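Local coordinates for protein cortical-lytic enzyme (Bacillus cereus, PDB 4S3J) that acts as an N-acetylglucosaminidase that degrades partially broken-down spore cortex peptidoglycan during germination, probably recognising its muramic acid delta-lactam residues, at residues 28-34 against 44-48; 122-126 against 409-413; 294-298 against 322-327; 385-391 against 414-420. All coordinates share one frame; numbering follows the deposited sequence.

Contact 1. Residues 28-34 against 44-48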
loop_
_atom_site.group_PDB
_atom_site.type_symbol
_atom_site.label_atom_id
_atom_site.label_comp_id
_atom_site.label_asym_id
_atom_site.label_seq_id
_atom_site.Cartn_x
_atom_site.Cartn_y
_atom_site.Cartn_z
ATOM N N ILE A 28 -16.358 -18.390 -0.640
ATOM C CA ILE A 28 -14.972 -18.406 -0.178
ATOM C C ILE A 28 -13.992 -18.331 -1.356
ATOM O O ILE A 28 -12.998 -17.594 -1.320
ATOM C CB ILE A 28 -14.699 -19.654 0.656
ATOM C CG1 ILE A 28 -15.559 -19.614 1.931
ATOM C CG2 ILE A 28 -13.203 -19.768 1.014
ATOM C CD1 ILE A 28 -15.441 -20.843 2.819
ATOM N N VAL A 29 -14.278 -19.083 -2.414
ATOM C CA VAL A 29 -13.425 -19.071 -3.589
ATOM C C VAL A 29 -13.414 -17.659 -4.209
ATOM O O VAL A 29 -12.351 -17.131 -4.519
ATOM C CB VAL A 29 -13.898 -20.116 -4.640
ATOM C CG1 VAL A 29 -13.218 -19.893 -5.970
ATOM C CG2 VAL A 29 -13.635 -21.541 -4.141
ATOM N N LYS A 30 -14.586 -17.046 -4.360
ATOM C CA LYS A 30 -14.666 -15.742 -5.017
ATOM C C LYS A 30 -13.980 -14.664 -4.194
ATOM O O LYS A 30 -13.178 -13.899 -4.730
ATOM C CB LYS A 30 -16.125 -15.342 -5.275
ATOM C CG LYS A 30 -16.252 -14.014 -6.051
ATOM C CD LYS A 30 -17.672 -13.452 -6.083
ATOM C CE LYS A 30 -18.539 -14.143 -7.127
ATOM N NZ LYS A 30 -18.164 -13.741 -8.521
ATOM N N ASP A 31 -14.301 -14.596 -2.905
ATOM C CA ASP A 31 -13.769 -13.546 -2.040
ATOM C C ASP A 31 -12.260 -13.586 -1.898
ATOM O O ASP A 31 -11.635 -12.563 -1.606
ATOM C CB ASP A 31 -14.387 -13.621 -0.646
ATOM C CG ASP A 31 -15.864 -13.288 -0.635
ATOM O OD1 ASP A 31 -16.358 -12.708 -1.626
ATOM O OD2 ASP A 31 -16.520 -13.565 0.388
ATOM N N ASN A 32 -11.672 -14.759 -2.073
ATOM C CA ASN A 32 -10.246 -14.926 -1.868
ATOM C C ASN A 32 -9.464 -15.164 -3.156
ATOM O O ASN A 32 -8.270 -15.494 -3.100
ATOM C CB ASN A 32 -10.027 -16.074 -0.888
ATOM C CG ASN A 32 -10.524 -15.729 0.495
ATOM O OD1 ASN A 32 -9.856 -15.037 1.246
ATOM N ND2 ASN A 32 -11.718 -16.204 0.833
ATOM N N GLY A 33 -10.150 -15.037 -4.290
ATOM C CA GLY A 33 -9.506 -15.189 -5.587
ATOM C C GLY A 33 -8.831 -16.534 -5.732
ATOM O O GLY A 33 -7.732 -16.643 -6.274
ATOM N N LEU A 34 -9.479 -17.576 -5.227
ATOM C CA LEU A 34 -8.895 -18.886 -5.301
ATOM C C LEU A 34 -9.139 -19.552 -6.641
ATOM O O LEU A 34 -10.127 -19.283 -7.317
ATOM C CB LEU A 34 -9.471 -19.797 -4.217
ATOM C CG LEU A 34 -9.379 -19.274 -2.786
ATOM C CD1 LEU A 34 -10.070 -20.252 -1.826
ATOM C CD2 LEU A 34 -7.942 -19.094 -2.379
ATOM N N GLN A 44 -2.464 -19.985 5.622
ATOM C CA GLN A 44 -3.059 -19.058 4.658
ATOM C C GLN A 44 -4.173 -18.277 5.347
ATOM O O GLN A 44 -4.923 -18.814 6.162
ATOM C CB GLN A 44 -3.597 -19.853 3.443
ATOM C CG GLN A 44 -4.248 -19.100 2.369
ATOM C CD GLN A 44 -4.700 -19.973 1.209
ATOM O OE1 GLN A 44 -4.583 -21.220 1.191
ATOM N NE2 GLN A 44 -5.193 -19.312 0.207
ATOM N N ALA A 45 -4.263 -16.982 5.050
ATOM C CA ALA A 45 -5.311 -16.144 5.619
ATOM C C ALA A 45 -6.422 -15.906 4.620
ATOM O O ALA A 45 -6.181 -15.343 3.540
ATOM C CB ALA A 45 -4.728 -14.792 6.046
ATOM N N LEU A 46 -7.639 -16.299 4.995
ATOM C CA LEU A 46 -8.803 -16.159 4.142
ATOM C C LEU A 46 -9.762 -15.161 4.774
ATOM O O LEU A 46 -9.761 -14.978 6.011
ATOM C CB LEU A 46 -9.547 -17.483 3.950
ATOM C CG LEU A 46 -8.733 -18.616 3.319
ATOM C CD1 LEU A 46 -9.559 -19.891 3.339
ATOM C CD2 LEU A 46 -8.253 -18.283 1.927
ATOM N N ILE A 47 -10.595 -14.536 3.945
ATOM C CA ILE A 47 -11.745 -13.837 4.486
ATOM C C ILE A 47 -12.982 -14.740 4.285
ATOM O O ILE A 47 -13.161 -15.396 3.223
ATOM C CB ILE A 47 -11.891 -12.427 3.861
ATOM C CG1 ILE A 47 -11.922 -12.455 2.338
ATOM C CG2 ILE A 47 -10.724 -11.558 4.330
ATOM C CD1 ILE A 47 -12.234 -11.074 1.730
ATOM N N VAL A 48 -13.790 -14.830 5.349
ATOM C CA VAL A 48 -14.962 -15.715 5.420
ATOM C C VAL A 48 -16.142 -15.003 6.070
ATOM O O VAL A 48 -15.964 -14.244 7.015
ATOM C CB VAL A 48 -14.655 -16.994 6.237
ATOM C CG1 VAL A 48 -15.905 -17.888 6.397
ATOM C CG2 VAL A 48 -13.521 -17.783 5.600
HETATM O O HOH W 1 -15.601 -15.788 1.785
#
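Ile-28 and Leu-46 meet where the second helix of a LysM domain (strand-helix-helix-strand) packs against its second strand, Ile-28 CG2 lying 4.3 Å from Leu-46 CD1. Both side chains also rest on Leu-17 of the preceding helix, so this apolar patch belongs to the small core of the domain. One turn on, Asp-31 sits over Ile-47, whose CG1 occupies the position between its own backbone N and carbonyl carbon (chi1 54°); this brings CD1 to 3.7 Å from Asp-31 O. A water lies within hydrogen-bonding distance of both Asp-31 OD2 and Ile-47 O.

Asn-32, just past the helix, supplies the polar link. Its amide uses both ends on a single residue: OD1 accepts from Ile-47 N at 2.8 Å, the donor approaching a lone pair in the carbonyl plane, while ND2 donates to Ile-47 O at 2.9 Å. The second ND2 bond, to Ile-28 O, also lies near the amide plane, so the group is held flat from three sides. OD1 accepts in addition from Gln-416 of the glycosidase domain. Gly-33, at positive phi (57°), is the C-prime residue of a Schellman motif that ends the helix, with Leu-34 N bonded to Val-29 O. Leu-34 then reaches the residue just before the strand, its CD2 3.8 Å from NE2 of Gln-44, whose OE1 is bonded to Val-41 N.

Contact 2. Residues 122-126 against 409-413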
loop_
_atom_site.group_PDB
_atom_site.type_symbol
_atom_site.label_atom_id
_atom_site.label_comp_id
_atom_site.label_asym_id
_atom_site.label_seq_id
_atom_site.Cartn_x
_atom_site.Cartn_y
_atom_site.Cartn_z
ATOM N N LEU A 122 -2.660 -5.999 -17.151
ATOM C CA LEU A 122 -2.421 -4.855 -16.296
ATOM C C LEU A 122 -3.532 -3.806 -16.417
ATOM O O LEU A 122 -3.966 -3.200 -15.418
ATOM C CB LEU A 122 -1.071 -4.266 -16.647
ATOM C CG LEU A 122 -0.338 -3.440 -15.604
ATOM C CD1 LEU A 122 -0.238 -4.160 -14.260
ATOM C CD2 LEU A 122 1.059 -3.093 -16.132
ATOM N N VAL A 123 -4.020 -3.598 -17.633
ATOM C CA VAL A 123 -5.171 -2.724 -17.815
ATOM C C VAL A 123 -6.397 -3.326 -17.111
ATOM O O VAL A 123 -7.171 -2.618 -16.464
ATOM C CB VAL A 123 -5.452 -2.472 -19.304
ATOM C CG1 VAL A 123 -6.673 -1.590 -19.471
ATOM C CG2 VAL A 123 -4.245 -1.814 -19.953
ATOM N N ASN A 124 -6.561 -4.646 -17.179
ATOM C CA ASN A 124 -7.687 -5.265 -16.487
ATOM C C ASN A 124 -7.582 -5.129 -14.962
ATOM O O ASN A 124 -8.571 -4.882 -14.286
ATOM C CB ASN A 124 -7.802 -6.747 -16.854
ATOM C CG ASN A 124 -8.417 -6.966 -18.223
ATOM O OD1 ASN A 124 -9.124 -6.107 -18.742
ATOM N ND2 ASN A 124 -8.183 -8.143 -18.792
ATOM N N ALA A 125 -6.374 -5.284 -14.428
ATOM C CA ALA A 125 -6.170 -5.109 -12.995
ATOM C C ALA A 125 -6.499 -3.673 -12.587
ATOM O O ALA A 125 -7.106 -3.446 -11.548
ATOM C CB ALA A 125 -4.759 -5.446 -12.609
ATOM N N THR A 126 -6.120 -2.709 -13.422
ATOM C CA THR A 126 -6.394 -1.312 -13.120
ATOM C C THR A 126 -7.906 -1.072 -13.048
ATOM O O THR A 126 -8.394 -0.391 -12.140
ATOM C CB THR A 126 -5.770 -0.381 -14.184
ATOM O OG1 THR A 126 -4.356 -0.597 -14.249
ATOM C CG2 THR A 126 -6.032 1.088 -13.855
ATOM N N LYS A 409 2.103 -2.054 -6.004
ATOM C CA LYS A 409 1.537 -1.370 -7.165
ATOM C C LYS A 409 0.492 -2.296 -7.778
ATOM O O LYS A 409 0.420 -3.478 -7.427
ATOM C CB LYS A 409 2.615 -1.028 -8.214
ATOM C CG LYS A 409 3.387 -2.255 -8.724
ATOM C CD LYS A 409 4.313 -1.893 -9.908
ATOM C CE LYS A 409 5.179 -3.068 -10.307
ATOM N NZ LYS A 409 5.976 -2.799 -11.549
ATOM N N ILE A 410 -0.294 -1.765 -8.704
ATOM C CA ILE A 410 -1.275 -2.538 -9.457
ATOM C C ILE A 410 -0.564 -3.640 -10.243
ATOM O O ILE A 410 0.519 -3.436 -10.775
ATOM C CB ILE A 410 -2.081 -1.593 -10.386
ATOM C CG1 ILE A 410 -2.934 -0.645 -9.544
ATOM C CG2 ILE A 410 -2.961 -2.388 -11.380
ATOM C CD1 ILE A 410 -3.519 0.518 -10.321
ATOM N N GLY A 411 -1.165 -4.833 -10.278
ATOM C CA GLY A 411 -0.622 -5.952 -11.029
ATOM C C GLY A 411 -0.082 -7.073 -10.163
ATOM O O GLY A 411 0.630 -7.965 -10.661
ATOM N N LEU A 412 -0.420 -7.008 -8.876
ATOM C CA LEU A 412 0.006 -7.980 -7.867
ATOM C C LEU A 412 -1.219 -8.503 -7.114
ATOM O O LEU A 412 -1.628 -7.912 -6.099
ATOM C CB LEU A 412 0.983 -7.311 -6.904
ATOM C CG LEU A 412 2.341 -6.938 -7.518
ATOM C CD1 LEU A 412 2.977 -5.782 -6.762
ATOM C CD2 LEU A 412 3.264 -8.157 -7.480
ATOM N N PRO A 413 -1.865 -9.552 -7.643
ATOM C CA PRO A 413 -3.142 -10.041 -7.109
ATOM C C PRO A 413 -3.119 -10.259 -5.592
ATOM O O PRO A 413 -2.200 -10.891 -5.048
ATOM C CB PRO A 413 -3.354 -11.360 -7.838
ATOM C CG PRO A 413 -2.637 -11.188 -9.147
ATOM C CD PRO A 413 -1.471 -10.268 -8.864
#
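Rotated to chi1 -156° and chi2 51°, the side chain of Leu-122 leans off its helix so that CD1 comes down on the loop backbone, 3.6 Å from Ile-410 O and 3.7 Å from Gly-411 CA. Ile-410 answers from the loop: CG1 lies beside its backbone N (chi1 -67°), which leaves CG2 anti to that N and facing the helix between Ala-125 and Thr-126. There the methyl lies 3.8 Å from Ala-125 CB and 3.7 Å from Thr-126 OG1. The isoleucine and threonine side chains cross at about a right angle, Ile-410 CD1 staying at 4.2 Å from Thr-126 OG1.

The contact belongs to the TIM barrel of the glycosyl hydrolase family 18 domain. Helix 120-129 follows strand 104-111, and the loop 409-413 leaves strand 404-408, which runs parallel beside that strand where the barrel closes. A cis peptide precedes Lys-409 at the end of the last barrel strand, as in many family 18 enzymes. Leu-111 touches Leu-122 and Thr-126, and Leu-136 of strand 135-143 touches Thr-126 and Ile-410.

No hydrogen bond crosses between the segments; the hydroxyl of Thr-126 is spent within its own helix. OG1 donates to Leu-122 O at 2.9 Å, a bond that restrains the threonine's rotation against Ile-410 CG2. This donor is tilted from the carbonyl plane, and Thr-126 N reaches the same oxygen from the opposite face.

Contact 3. Residues 294-298 against 322-327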
loop_
_atom_site.group_PDB
_atom_site.type_symbol
_atom_site.label_atom_id
_atom_site.label_comp_id
_atom_site.label_asym_id
_atom_site.label_seq_id
_atom_site.Cartn_x
_atom_site.Cartn_y
_atom_site.Cartn_z
ATOM N N MET A 294 13.757 -10.577 5.025
ATOM C CA MET A 294 13.085 -10.064 6.216
ATOM C C MET A 294 11.786 -9.376 5.767
ATOM O O MET A 294 11.581 -9.155 4.569
ATOM C CB MET A 294 13.969 -9.082 6.991
ATOM C CG MET A 294 14.268 -7.850 6.222
ATOM S SD MET A 294 15.387 -6.725 7.123
ATOM C CE MET A 294 16.866 -7.731 7.207
ATOM N N ALA A 295 10.921 -9.045 6.726
ATOM C CA ALA A 295 9.661 -8.378 6.396
ATOM C C ALA A 295 9.909 -7.098 5.579
ATOM O O ALA A 295 10.804 -6.316 5.905
ATOM C CB ALA A 295 8.899 -8.052 7.631
ATOM N N ILE A 296 9.073 -6.869 4.573
ATOM C CA ILE A 296 9.230 -5.709 3.691
ATOM C C ILE A 296 8.842 -4.409 4.413
ATOM O O ILE A 296 9.502 -3.380 4.237
ATOM C CB ILE A 296 8.395 -5.867 2.376
ATOM C CG1 ILE A 296 9.023 -6.891 1.414
ATOM C CG2 ILE A 296 8.325 -4.563 1.592
ATOM C CD1 ILE A 296 8.979 -8.269 1.859
ATOM N N SER A 297 7.773 -4.440 5.201
ATOM C CA SER A 297 7.296 -3.249 5.903
ATOM C C SER A 297 6.882 -3.572 7.346
ATOM O O SER A 297 5.689 -3.528 7.707
ATOM C CB SER A 297 6.142 -2.621 5.117
ATOM O OG SER A 297 5.100 -3.554 4.880
ATOM N N PRO A 298 7.861 -3.935 8.198
ATOM C CA PRO A 298 7.584 -4.325 9.588
ATOM C C PRO A 298 6.843 -3.205 10.323
ATOM O O PRO A 298 7.198 -2.046 10.141
ATOM C CB PRO A 298 8.978 -4.562 10.167
ATOM C CG PRO A 298 9.880 -3.746 9.306
ATOM C CD PRO A 298 9.306 -3.849 7.931
ATOM N N GLN A 322 2.256 1.528 1.175
ATOM C CA GLN A 322 2.071 0.109 1.446
ATOM C C GLN A 322 2.415 -0.734 0.230
ATOM O O GLN A 322 1.809 -0.583 -0.820
ATOM C CB GLN A 322 0.631 -0.159 1.865
ATOM C CG GLN A 322 0.349 -1.622 2.177
ATOM C CD GLN A 322 1.157 -2.130 3.368
ATOM O OE1 GLN A 322 1.199 -1.495 4.426
ATOM N NE2 GLN A 322 1.810 -3.279 3.194
ATOM N N ASN A 323 3.351 -1.658 0.405
ATOM C CA ASN A 323 3.699 -2.624 -0.625
ATOM C C ASN A 323 2.611 -3.676 -0.762
ATOM O O ASN A 323 2.042 -4.120 0.249
ATOM C CB ASN A 323 5.027 -3.307 -0.279
ATOM C CG ASN A 323 5.000 -3.942 1.096
ATOM O OD1 ASN A 323 4.915 -3.234 2.118
ATOM N ND2 ASN A 323 5.007 -5.275 1.144
ATOM N N LEU A 324 2.336 -4.085 -1.995
ATOM C CA LEU A 324 1.485 -5.254 -2.221
ATOM C C LEU A 324 2.339 -6.496 -2.529
ATOM O O LEU A 324 1.835 -7.634 -2.483
ATOM C CB LEU A 324 0.490 -4.973 -3.353
ATOM C CG LEU A 324 -0.608 -3.949 -3.012
ATOM C CD1 LEU A 324 -1.419 -3.627 -4.270
ATOM C CD2 LEU A 324 -1.495 -4.490 -1.933
ATOM N N TYR A 325 3.623 -6.279 -2.801
ATOM C CA TYR A 325 4.543 -7.358 -3.144
ATOM C C TYR A 325 5.251 -7.934 -1.924
ATOM O O TYR A 325 5.413 -7.260 -0.901
ATOM C CB TYR A 325 5.605 -6.853 -4.140
ATOM C CG TYR A 325 6.343 -5.633 -3.612
ATOM C CD1 TYR A 325 5.846 -4.342 -3.823
ATOM C CD2 TYR A 325 7.527 -5.761 -2.880
ATOM C CE1 TYR A 325 6.497 -3.234 -3.316
ATOM C CE2 TYR A 325 8.191 -4.638 -2.379
ATOM C CZ TYR A 325 7.667 -3.388 -2.603
ATOM O OH TYR A 325 8.298 -2.296 -2.091
ATOM N N GLY A 326 5.680 -9.193 -2.055
ATOM C CA GLY A 326 6.662 -9.782 -1.171
ATOM C C GLY A 326 7.882 -10.135 -2.011
ATOM O O GLY A 326 7.931 -9.805 -3.208
ATOM N N PHE A 327 8.858 -10.815 -1.401
ATOM C CA PHE A 327 10.034 -11.302 -2.132
ATOM C C PHE A 327 10.325 -12.753 -1.781
ATOM O O PHE A 327 10.054 -13.202 -0.662
ATOM C CB PHE A 327 11.278 -10.472 -1.824
ATOM C CG PHE A 327 11.250 -9.079 -2.407
ATOM C CD1 PHE A 327 11.317 -8.882 -3.774
ATOM C CD2 PHE A 327 11.152 -7.996 -1.577
ATOM C CE1 PHE A 327 11.292 -7.587 -4.312
ATOM C CE2 PHE A 327 11.124 -6.703 -2.090
ATOM C CZ PHE A 327 11.192 -6.508 -3.467
#
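Ile-296 packs from a loop that follows strand 278-281 of the family 18 TIM barrel against four residues of 322-327. From its CB, which lies 3.7 Å from Asn-323 ND2, the side chain forks. The CG2 branch drops onto the amide of Asn-323, 3.4 Å from its CG, and also touches Tyr-325 CE2 at 4.0 Å. The other branch runs toward the C-terminal end of 322-327: CG1 meets Phe-327 CD2 at 3.8 Å, crossing that side chain roughly at right angles, and the terminal CD1 settles near Gly-326 CA. Trp-383 of strand 379-383 also touches the isoleucine.

Beside this apolar fork, Ser-297 makes the polar tie. Its OG donates to Asn-323 OD1 at 2.8 Å, arriving on a lone pair in the carbonyl plane. Asn-323 is itself tightly placed: chi1 of 55° sets its CG between backbone N and carbonyl carbon and directs the amide so that ND2 bonds to Tyr-325 O, two residues on. The same nitrogen reaches Glu-385 OE2, so both amide hydrogens can be used in this buried spot, and a carboxylate next to the amide would probably reinforce its polarisation.

The hydroxyl of Tyr-325 is bonded to Asp-285 OD1. Its ring also carries Asn-323 CB over one face, 3.4 Å above the plane and displaced toward the rim.

Contact 4. Residues 385-391 against 414-420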
loop_
_atom_site.group_PDB
_atom_site.type_symbol
_atom_site.label_atom_id
_atom_site.label_comp_id
_atom_site.label_asym_id
_atom_site.label_seq_id
_atom_site.Cartn_x
_atom_site.Cartn_y
_atom_site.Cartn_z
ATOM N N GLU A 385 2.742 -10.225 1.968
ATOM C CA GLU A 385 1.635 -9.513 2.596
ATOM C C GLU A 385 0.390 -10.377 2.523
ATOM O O GLU A 385 0.134 -10.998 1.483
ATOM C CB GLU A 385 1.374 -8.189 1.895
ATOM C CG GLU A 385 2.540 -7.201 1.886
ATOM C CD GLU A 385 2.806 -6.605 3.262
ATOM O OE1 GLU A 385 1.845 -6.457 4.061
ATOM O OE2 GLU A 385 3.981 -6.314 3.556
ATOM N N ASP A 386 -0.410 -10.413 3.598
ATOM C CA ASP A 386 -1.697 -11.109 3.538
ATOM C C ASP A 386 -2.749 -10.372 4.364
ATOM O O ASP A 386 -2.495 -9.273 4.873
ATOM C CB ASP A 386 -1.598 -12.592 3.973
ATOM C CG ASP A 386 -1.370 -12.800 5.477
ATOM O OD1 ASP A 386 -1.450 -11.850 6.284
ATOM O OD2 ASP A 386 -1.134 -13.981 5.858
ATOM N N ALA A 387 -3.940 -10.969 4.486
ATOM C CA ALA A 387 -5.053 -10.272 5.118
ATOM C C ALA A 387 -4.758 -9.864 6.568
ATOM O O ALA A 387 -5.225 -8.805 7.035
ATOM C CB ALA A 387 -6.315 -11.128 5.050
ATOM N N ARG A 388 -4.002 -10.695 7.282
ATOM C CA ARG A 388 -3.683 -10.410 8.675
ATOM C C ARG A 388 -2.853 -9.137 8.803
ATOM O O ARG A 388 -3.166 -8.267 9.634
ATOM C CB ARG A 388 -2.928 -11.580 9.316
ATOM C CG ARG A 388 -3.794 -12.843 9.445
ATOM C CD ARG A 388 -2.987 -14.061 9.837
ATOM N NE ARG A 388 -2.049 -14.476 8.788
ATOM C CZ ARG A 388 -1.358 -15.614 8.810
ATOM N NH1 ARG A 388 -1.503 -16.459 9.823
ATOM N NH2 ARG A 388 -0.528 -15.908 7.813
ATOM N N SER A 389 -1.774 -9.040 8.020
ATOM C CA SER A 389 -0.853 -7.916 8.189
ATOM C C SER A 389 -1.482 -6.645 7.619
ATOM O O SER A 389 -1.307 -5.568 8.188
ATOM C CB SER A 389 0.578 -8.206 7.595
ATOM O OG SER A 389 0.779 -8.556 6.186
ATOM N N ILE A 390 -2.267 -6.742 6.558
ATOM C CA ILE A 390 -2.963 -5.545 6.059
ATOM C C ILE A 390 -3.990 -5.048 7.094
ATOM O O ILE A 390 -4.122 -3.842 7.322
ATOM C CB ILE A 390 -3.653 -5.803 4.699
ATOM C CG1 ILE A 390 -2.587 -5.948 3.603
ATOM C CG2 ILE A 390 -4.594 -4.672 4.321
ATOM C CD1 ILE A 390 -1.815 -4.634 3.290
ATOM N N GLN A 391 -4.696 -5.955 7.765
ATOM C CA GLN A 391 -5.592 -5.519 8.840
ATOM C C GLN A 391 -4.819 -4.816 9.962
ATOM O O GLN A 391 -5.281 -3.794 10.483
ATOM C CB GLN A 391 -6.401 -6.700 9.386
ATOM C CG GLN A 391 -7.475 -6.307 10.404
ATOM C CD GLN A 391 -8.522 -5.368 9.835
ATOM O OE1 GLN A 391 -9.291 -5.736 8.945
ATOM N NE2 GLN A 391 -8.536 -4.127 10.325
ATOM N N PHE A 414 -4.171 -9.748 -4.945
ATOM C CA PHE A 414 -4.320 -9.743 -3.497
ATOM C C PHE A 414 -5.760 -9.304 -3.203
ATOM O O PHE A 414 -6.019 -8.199 -2.708
ATOM C CB PHE A 414 -3.265 -8.816 -2.873
ATOM C CG PHE A 414 -3.207 -8.815 -1.363
ATOM C CD1 PHE A 414 -4.039 -9.605 -0.574
ATOM C CD2 PHE A 414 -2.287 -7.994 -0.732
ATOM C CE1 PHE A 414 -3.945 -9.544 0.829
ATOM C CE2 PHE A 414 -2.190 -7.932 0.646
ATOM C CZ PHE A 414 -3.014 -8.707 1.432
ATOM N N PRO A 415 -6.725 -10.174 -3.523
ATOM C CA PRO A 415 -8.132 -9.737 -3.486
ATOM C C PRO A 415 -8.587 -9.319 -2.094
ATOM O O PRO A 415 -9.418 -8.432 -1.945
ATOM C CB PRO A 415 -8.924 -10.975 -3.939
ATOM C CG PRO A 415 -7.937 -12.014 -4.292
ATOM C CD PRO A 415 -6.556 -11.587 -3.917
ATOM N N GLN A 416 -8.037 -9.961 -1.072
ATOM C CA GLN A 416 -8.469 -9.682 0.284
ATOM C C GLN A 416 -8.129 -8.255 0.694
ATOM O O GLN A 416 -8.819 -7.664 1.508
ATOM C CB GLN A 416 -7.842 -10.657 1.266
ATOM C CG GLN A 416 -8.178 -12.096 0.993
ATOM C CD GLN A 416 -7.174 -12.804 0.128
ATOM O OE1 GLN A 416 -6.353 -12.185 -0.559
ATOM N NE2 GLN A 416 -7.241 -14.129 0.135
ATOM N N ASN A 417 -7.040 -7.700 0.162
ATOM C CA ASN A 417 -6.693 -6.331 0.508
ATOM C C ASN A 417 -7.811 -5.354 0.146
ATOM O O ASN A 417 -8.185 -4.477 0.946
ATOM C CB ASN A 417 -5.387 -5.928 -0.186
ATOM C CG ASN A 417 -5.108 -4.455 -0.054
ATOM O OD1 ASN A 417 -4.814 -3.978 1.051
ATOM N ND2 ASN A 417 -5.235 -3.714 -1.152
ATOM N N TRP A 418 -8.347 -5.498 -1.060
ATOM C CA TRP A 418 -9.321 -4.543 -1.558
ATOM C C TRP A 418 -10.671 -4.717 -0.858
ATOM O O TRP A 418 -11.304 -3.734 -0.481
ATOM C CB TRP A 418 -9.425 -4.680 -3.080
ATOM C CG TRP A 418 -8.068 -4.459 -3.699
ATOM C CD1 TRP A 418 -7.250 -5.394 -4.250
ATOM C CD2 TRP A 418 -7.354 -3.217 -3.758
ATOM N NE1 TRP A 418 -6.072 -4.807 -4.679
ATOM C CE2 TRP A 418 -6.110 -3.474 -4.375
ATOM C CE3 TRP A 418 -7.649 -1.915 -3.359
ATOM C CZ2 TRP A 418 -5.174 -2.466 -4.602
ATOM C CZ3 TRP A 418 -6.714 -0.926 -3.584
ATOM C CH2 TRP A 418 -5.503 -1.207 -4.201
ATOM N N ARG A 419 -11.064 -5.958 -0.604
ATOM C CA ARG A 419 -12.291 -6.204 0.142
ATOM C C ARG A 419 -12.167 -5.677 1.573
ATOM O O ARG A 419 -13.098 -5.076 2.090
ATOM C CB ARG A 419 -12.646 -7.688 0.144
ATOM C CG ARG A 419 -13.879 -7.989 0.999
ATOM C CD ARG A 419 -15.132 -7.327 0.426
ATOM N NE ARG A 419 -16.322 -7.588 1.236
ATOM C CZ ARG A 419 -17.108 -8.653 1.099
ATOM N NH1 ARG A 419 -16.818 -9.596 0.205
ATOM N NH2 ARG A 419 -18.171 -8.795 1.884
ATOM N N LEU A 420 -11.035 -5.910 2.226
ATOM C CA LEU A 420 -10.870 -5.433 3.591
ATOM C C LEU A 420 -10.827 -3.907 3.648
ATOM O O LEU A 420 -11.264 -3.309 4.621
ATOM C CB LEU A 420 -9.620 -6.037 4.224
ATOM C CG LEU A 420 -9.746 -7.518 4.592
ATOM C CD1 LEU A 420 -8.375 -8.043 4.965
ATOM C CD2 LEU A 420 -10.750 -7.727 5.700
#
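The axes of segments 387-391 and 415-420 approach to 9.6 Å and cross at -36°, running in broadly the same direction, with Ala-387 and Gln-416 facing each other where the two helices begin. Both helices lie on the outer layer of the TIM barrel, joined through strand 404-408. Ala-387 supplies the narrow point: its CB touches Gln-416 CB and, one turn on, Leu-420 CD1 at 3.7 Å. Leu-420 CD2 continues to the amide oxygen of Gln-391, whose nitrogen is bonded to Asn-424.

At the other end Phe-414, in the turn before its helix, places its ring against the backbone at the start of helix 387-400. With CG set away from its backbone N (chi1 -174°), the ring tip CZ comes 3.4 Å from Asp-386 C, near the ring plane. Asn-417 CB lies over the centre of one face, 3.6 Å above the plane, and Glu-385 O stands over the opposite face toward the rim. Ile-390 and the ring lie side by side, pointing opposite ways, Ile-390 CG1 3.5 Å from Phe-414 CZ, while Ile-390 CG2 meets Asn-417 OD1.

The facing helix start is capped from within: Asp-386 and Ser-389 form a capping box, though its bonds are weak, OD1 accepting from Ser-389 N and OG from Asp-386 N. Arg-388 forms a salt bridge with the other carboxylate oxygen side-on, NE and NH2 both meeting Asp-386 OD2, with NH2 at 2.8 Å.

In the fold
The seam between a LysM domain and the glycosidase barrel runs between contacts 1 and 4. Their centres lie 10 Å apart, and they touch where Asn-32 OD1 approaches Gln-416 NE2 at 3.0 Å and Ile-47 CD1 packs on Arg-419 CG at 3.6 Å. Contact 4 also touches contact 3, through Asn-323 ND2 and Glu-385 OE2, 2.8 Å apart. Contact 2 adjoins contact 4 in sequence at Pro-413 and Phe-414, and meets contact 3 through Leu-412 and Leu-324. Contact 3 is nearest the catalytic site: the side chain of Tyr-325 is about 11 Å from that of Glu-220, the probable proton donor.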